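Local coordinates for protein lasso peptide isopeptidase AtxE2 (Asticcacaulis excentricus, PDB 5TXE) that hydrolyses the isopeptide bond of the lasso peptides astexin-2 and astexin-3, turning these threaded molecules into linear peptides, at residues 54-59 with 303-308; 352-355 with 360-363. The protein carries 1 engineered substitution. All blocks are in the same frame, centred on the assembly; numbering follows the deposited sequence.

Interaction 1 (54-59 with 303-308)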
loop_
_atom_site.group_PDB
_atom_site.type_symbol
_atom_site.label_atom_id
_atom_site.label_comp_id
_atom_site.label_asym_id
_atom_site.label_seq_id
_atom_site.Cartn_x
_atom_site.Cartn_y
_atom_site.Cartn_z
ATOM N N ALA A 54 3.503 1.913 -3.459
ATOM C CA ALA A 54 3.550 2.435 -4.798
ATOM C C ALA A 54 4.000 1.368 -5.760
ATOM O O ALA A 54 4.808 0.530 -5.420
ATOM C CB ALA A 54 4.528 3.571 -4.855
ATOM N N SER A 55 3.490 1.432 -6.977
ATOM C CA SER A 55 3.910 0.482 -7.992
ATOM C C SER A 55 4.186 1.205 -9.320
ATOM O O SER A 55 4.308 2.454 -9.385
ATOM C CB SER A 55 2.828 -0.601 -8.138
ATOM O OG SER A 55 1.655 -0.017 -8.688
ATOM N N GLU A 56 4.246 0.440 -10.402
ATOM C CA GLU A 56 4.654 0.989 -11.709
ATOM C C GLU A 56 3.893 2.168 -12.210
ATOM O O GLU A 56 4.479 3.051 -12.794
ATOM C CB GLU A 56 4.604 -0.090 -12.809
ATOM C CG GLU A 56 5.680 -1.142 -12.718
ATOM C CD GLU A 56 5.209 -2.352 -11.944
ATOM O OE1 GLU A 56 4.474 -2.190 -10.922
ATOM O OE2 GLU A 56 5.554 -3.475 -12.372
ATOM N N THR A 57 2.598 2.197 -11.983
ATOM C CA THR A 57 1.762 3.272 -12.482
ATOM C C THR A 57 1.421 4.328 -11.452
ATOM O O THR A 57 0.551 5.166 -11.674
ATOM C CB THR A 57 0.425 2.708 -13.039
ATOM O OG1 THR A 57 -0.281 2.094 -11.987
ATOM C CG2 THR A 57 0.673 1.605 -14.056
ATOM N N THR A 58 2.067 4.300 -10.299
ATOM C CA THR A 58 1.775 5.321 -9.285
ATOM C C THR A 58 2.272 6.659 -9.800
ATOM O O THR A 58 3.486 6.824 -10.036
ATOM C CB THR A 58 2.479 4.985 -7.958
ATOM O OG1 THR A 58 1.949 3.764 -7.412
ATOM C CG2 THR A 58 2.280 6.139 -6.971
ATOM N N PRO A 59 1.385 7.640 -9.952
ATOM C CA PRO A 59 1.819 8.889 -10.634
ATOM C C PRO A 59 2.548 9.901 -9.740
ATOM O O PRO A 59 2.105 11.044 -9.589
ATOM C CB PRO A 59 0.503 9.478 -11.109
ATOM C CG PRO A 59 -0.500 9.028 -10.055
ATOM C CD PRO A 59 -0.044 7.669 -9.596
ATOM N N ASN A 303 2.555 -10.291 -19.693
ATOM C CA ASN A 303 2.209 -9.617 -18.455
ATOM C C ASN A 303 2.967 -8.307 -18.230
ATOM O O ASN A 303 3.428 -7.985 -17.155
ATOM C CB ASN A 303 2.329 -10.602 -17.305
ATOM C CG ASN A 303 1.235 -11.659 -17.362
ATOM O OD1 ASN A 303 0.043 -11.358 -17.564
ATOM N ND2 ASN A 303 1.642 -12.904 -17.273
ATOM N N ILE A 304 3.015 -7.511 -19.281
ATOM C CA ILE A 304 3.618 -6.198 -19.231
ATOM C C ILE A 304 2.854 -5.348 -18.234
ATOM O O ILE A 304 1.637 -5.396 -18.166
ATOM C CB ILE A 304 3.624 -5.559 -20.647
ATOM C CG1 ILE A 304 4.644 -6.328 -21.492
ATOM C CG2 ILE A 304 3.956 -4.061 -20.616
ATOM C CD1 ILE A 304 4.585 -6.051 -22.981
ATOM N N THR A 305 3.571 -4.537 -17.479
ATOM C CA THR A 305 2.917 -3.595 -16.534
ATOM C C THR A 305 2.988 -2.121 -16.941
ATOM O O THR A 305 2.308 -1.289 -16.379
ATOM C CB THR A 305 3.498 -3.766 -15.140
ATOM O OG1 THR A 305 4.924 -3.733 -15.241
ATOM C CG2 THR A 305 3.051 -5.107 -14.559
ATOM N N ARG A 306 3.832 -1.803 -17.900
ATOM C CA ARG A 306 3.981 -0.435 -18.320
ATOM C C ARG A 306 4.715 -0.422 -19.645
ATOM O O ARG A 306 5.731 -1.088 -19.782
ATOM C CB ARG A 306 4.823 0.357 -17.288
ATOM C CG ARG A 306 4.261 1.717 -16.935
ATOM C CD ARG A 306 4.084 2.617 -18.145
ATOM N NE ARG A 306 3.749 3.986 -17.767
ATOM C CZ ARG A 306 3.420 4.964 -18.632
ATOM N NH1 ARG A 306 3.385 4.753 -19.955
ATOM N NH2 ARG A 306 3.131 6.191 -18.175
ATOM N N MET A 307 4.252 0.388 -20.591
ATOM C CA MET A 307 5.028 0.584 -21.843
ATOM C C MET A 307 5.161 2.064 -22.280
ATOM O O MET A 307 4.338 2.894 -21.935
ATOM C CB MET A 307 4.359 -0.226 -22.932
ATOM C CG MET A 307 3.029 0.334 -23.396
ATOM S SD MET A 307 2.336 -0.550 -24.811
ATOM C CE MET A 307 2.065 -2.184 -24.145
ATOM N N TRP A 308 6.180 2.366 -23.071
ATOM C CA TRP A 308 6.429 3.721 -23.589
ATOM C C TRP A 308 6.922 3.680 -25.024
ATOM O O TRP A 308 7.892 2.938 -25.331
ATOM C CB TRP A 308 7.573 4.376 -22.822
ATOM C CG TRP A 308 7.324 4.663 -21.373
ATOM C CD1 TRP A 308 6.844 5.818 -20.850
ATOM C CD2 TRP A 308 7.570 3.788 -20.273
ATOM N NE1 TRP A 308 6.757 5.713 -19.495
ATOM C CE2 TRP A 308 7.210 4.475 -19.118
ATOM C CE3 TRP A 308 8.041 2.477 -20.163
ATOM C CZ2 TRP A 308 7.300 3.903 -17.858
ATOM C CZ3 TRP A 308 8.159 1.919 -18.908
ATOM C CH2 TRP A 308 7.782 2.634 -17.766
HETATM O O HOH W 1 4.360 5.145 -15.161
#
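Glu56 OE2 accepts a hydrogen bond from Thr305 OG1 at 2.9 Å. The hydroxyl comes from above the carboxylate plane, 48° out of it. Two torsions bring the groups together. Glu56 places CG beside its own backbone N, and the chain then bends at chi2 (93°), which brings OE2 to the threonine hydroxyl. Thr305 OG1 also has a weak hydrogen bond with Leu319 O. The other carboxylate oxygen, Glu56 OE1, forms a salt bridge with Arg321 on the next strand, 315-322. The carboxylate is therefore gripped at both oxygens, which should limit its rotation and favour its charged form. An alanine in place of Glu56 would probably leave the Arg321 charge without this mate and Thr305 OG1 with only the weak partner of the two named.

A second link runs through water 1. The water donates to Glu56 O at 3.2 Å and accepts from Arg306 NE at 2.9 Å. Arg306 also bonds its own strand, with NH1 donating to Met307 O at 2.9 Å. That acceptor lies close to the guanidinium plane. One guanidinium face is covered by Trp308, whose NE1 sits 3.5 Å above the plane and over its centre. These contacts should fix how the guanidinium is turned.

The loop is shaped by a type I beta turn from Ser55 to Thr58. Thr58 N bonds Ser55 O across the turn, and Ser55 N donates to Thr58 OG1 at 2.8 Å, a second bond between the same two residues. Of the two central residues, Glu56 points at the strand and Thr57 only brushes Thr305 O with CG2. The arrangement is a polar turn packed against the first strand of a four-stranded antiparallel blade of a beta-propeller, as in the prolyl oligopeptidase family.

Interaction 2 (352-355 with 360-363); sequences QGCE and RLIC
Leu361 lays its branch over the Cys354 side chain, with CG 3.8 Å from Cys354 CB. Its CD1 reaches along the neighbouring backbone to 3.8 Å from Glu355 O. Trp308, from strand 304-310, packs on both Cys354 and Leu361.

Beside this apolar patch, Cys354 SG and Cys363 SG form a disulfide, modelled at 2.2 Å with chi3 of 111°. Both cysteines turn SG anti to the carbonyl carbon and beside the backbone N, with chi1 near -60°. This brings the two sulfurs together between the strands. The backbones are close here, with Cys354 CA 4.1 Å from Cys363 CA.

The next pair, Glu355 and Ile362, is an antiparallel hydrogen-bonded pair. Ile362 N donates to Glu355 O at 2.8 Å, and the bond is nearly straight (170°). Glu355 N returns a bond of 3.0 Å to Ile362 O. That oxygen also receives a CA-H...O contact from Cys354 CA. The side chains of Glu355 and Ile362 leave on the same face of the sheet. There Ile362 touches Thr376 of the following strand, while Glu355 OE1 accepts from Leu63 N.

The regular pairing breaks at Gly353, where the chain turns a corner. Its backbone has a positive phi, a conformation glycine adopts easily. Before the corner, Gln352 rejoins the partner strand by a backbone bond to Ala364.

This is a disulfide-braced beta hairpin, formed by the first two strands of a four-stranded antiparallel propeller blade.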
loop_
_atom_site.group_PDB
_atom_site.type_symbol
_atom_site.label_atom_id
_atom_site.label_comp_id
_atom_site.label_asym_id
_atom_site.label_seq_id
_atom_site.Cartn_x
_atom_site.Cartn_y
_atom_site.Cartn_z
ATOM N N GLN A 352 8.883 2.941 -10.021
ATOM C CA GLN A 352 7.560 3.471 -9.847
ATOM C C GLN A 352 7.430 4.816 -10.540
ATOM O O GLN A 352 8.328 5.659 -10.456
ATOM C CB GLN A 352 7.337 3.651 -8.337
ATOM C CG GLN A 352 7.413 2.349 -7.562
ATOM C CD GLN A 352 7.993 2.523 -6.172
ATOM O OE1 GLN A 352 8.886 3.337 -5.946
ATOM N NE2 GLN A 352 7.548 1.702 -5.251
ATOM N N GLY A 353 6.303 5.046 -11.179
ATOM C CA GLY A 353 5.991 6.373 -11.705
ATOM C C GLY A 353 6.835 6.867 -12.869
ATOM O O GLY A 353 6.832 8.075 -13.191
ATOM N N CYS A 354 7.566 5.948 -13.482
ATOM C CA CYS A 354 8.545 6.295 -14.495
ATOM C C CYS A 354 7.937 7.102 -15.638
ATOM O O CYS A 354 6.842 6.812 -16.114
ATOM C CB CYS A 354 9.145 5.048 -15.100
ATOM S SG CYS A 354 10.086 3.918 -14.030
ATOM N N GLU A 355 8.669 8.099 -16.083
ATOM C CA GLU A 355 8.321 8.889 -17.266
ATOM C C GLU A 355 9.573 9.099 -18.146
ATOM O O GLU A 355 10.738 9.159 -17.632
ATOM C CB GLU A 355 7.761 10.243 -16.856
ATOM C CG GLU A 355 6.355 10.162 -16.241
ATOM C CD GLU A 355 5.698 11.542 -16.082
ATOM O OE1 GLU A 355 6.367 12.582 -16.289
ATOM O OE2 GLU A 355 4.507 11.602 -15.721
ATOM N N ARG A 360 16.284 8.570 -21.673
ATOM C CA ARG A 360 16.245 8.177 -20.262
ATOM C C ARG A 360 14.810 8.021 -19.729
ATOM O O ARG A 360 13.850 8.652 -20.172
ATOM C CB ARG A 360 17.134 9.058 -19.359
ATOM C CG ARG A 360 17.471 10.420 -19.907
ATOM C CD ARG A 360 18.952 10.743 -19.747
ATOM N NE ARG A 360 19.321 11.156 -18.388
ATOM C CZ ARG A 360 18.955 12.308 -17.819
ATOM N NH1 ARG A 360 18.177 13.198 -18.442
ATOM N NH2 ARG A 360 19.369 12.565 -16.588
ATOM N N LEU A 361 14.705 7.129 -18.764
ATOM C CA LEU A 361 13.550 7.002 -17.931
ATOM C C LEU A 361 13.923 7.682 -16.603
ATOM O O LEU A 361 14.999 7.456 -16.070
ATOM C CB LEU A 361 13.295 5.512 -17.722
ATOM C CG LEU A 361 11.881 5.004 -17.755
ATOM C CD1 LEU A 361 11.078 5.608 -18.904
ATOM C CD2 LEU A 361 11.911 3.496 -17.865
ATOM N N ILE A 362 13.046 8.529 -16.107
ATOM C CA ILE A 362 13.161 9.021 -14.744
ATOM C C ILE A 362 12.125 8.323 -13.886
ATOM O O ILE A 362 10.925 8.418 -14.173
ATOM C CB ILE A 362 12.932 10.524 -14.704
ATOM C CG1 ILE A 362 14.138 11.184 -15.391
ATOM C CG2 ILE A 362 12.997 11.057 -13.287
ATOM C CD1 ILE A 362 14.036 11.445 -16.848
ATOM N N CYS A 363 12.591 7.676 -12.839
ATOM C CA CYS A 363 11.763 6.800 -11.994
ATOM C C CYS A 363 11.935 7.044 -10.492
ATOM O O CYS A 363 13.008 7.451 -10.039
ATOM C CB CYS A 363 12.185 5.347 -12.211
ATOM S SG CYS A 363 12.068 4.800 -13.914
#

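In the fold
Both contacts lie in the beta-propeller, away from the catalytic residues, with centres about 10 Å apart. Interaction 2 is buried and local: it ties neighbouring strands of one blade by backbone bonds and a covalent link. Interaction 1 is partly buried and joins distant parts of the sequence through a carboxylate, a hydroxyl and a water. They meet directly. Gly353 N lies 3.1 Å from Glu56 O, a probable hydrogen bond, so the corner at Gly353 also holds the turn. Gln352 NE2 probably bonds Ala54 O in the same way. Trp308 CZ2 packs 3.4 Å from Cys354 O. The loop 54-59 thus bridges blades 304-347 and 350-388.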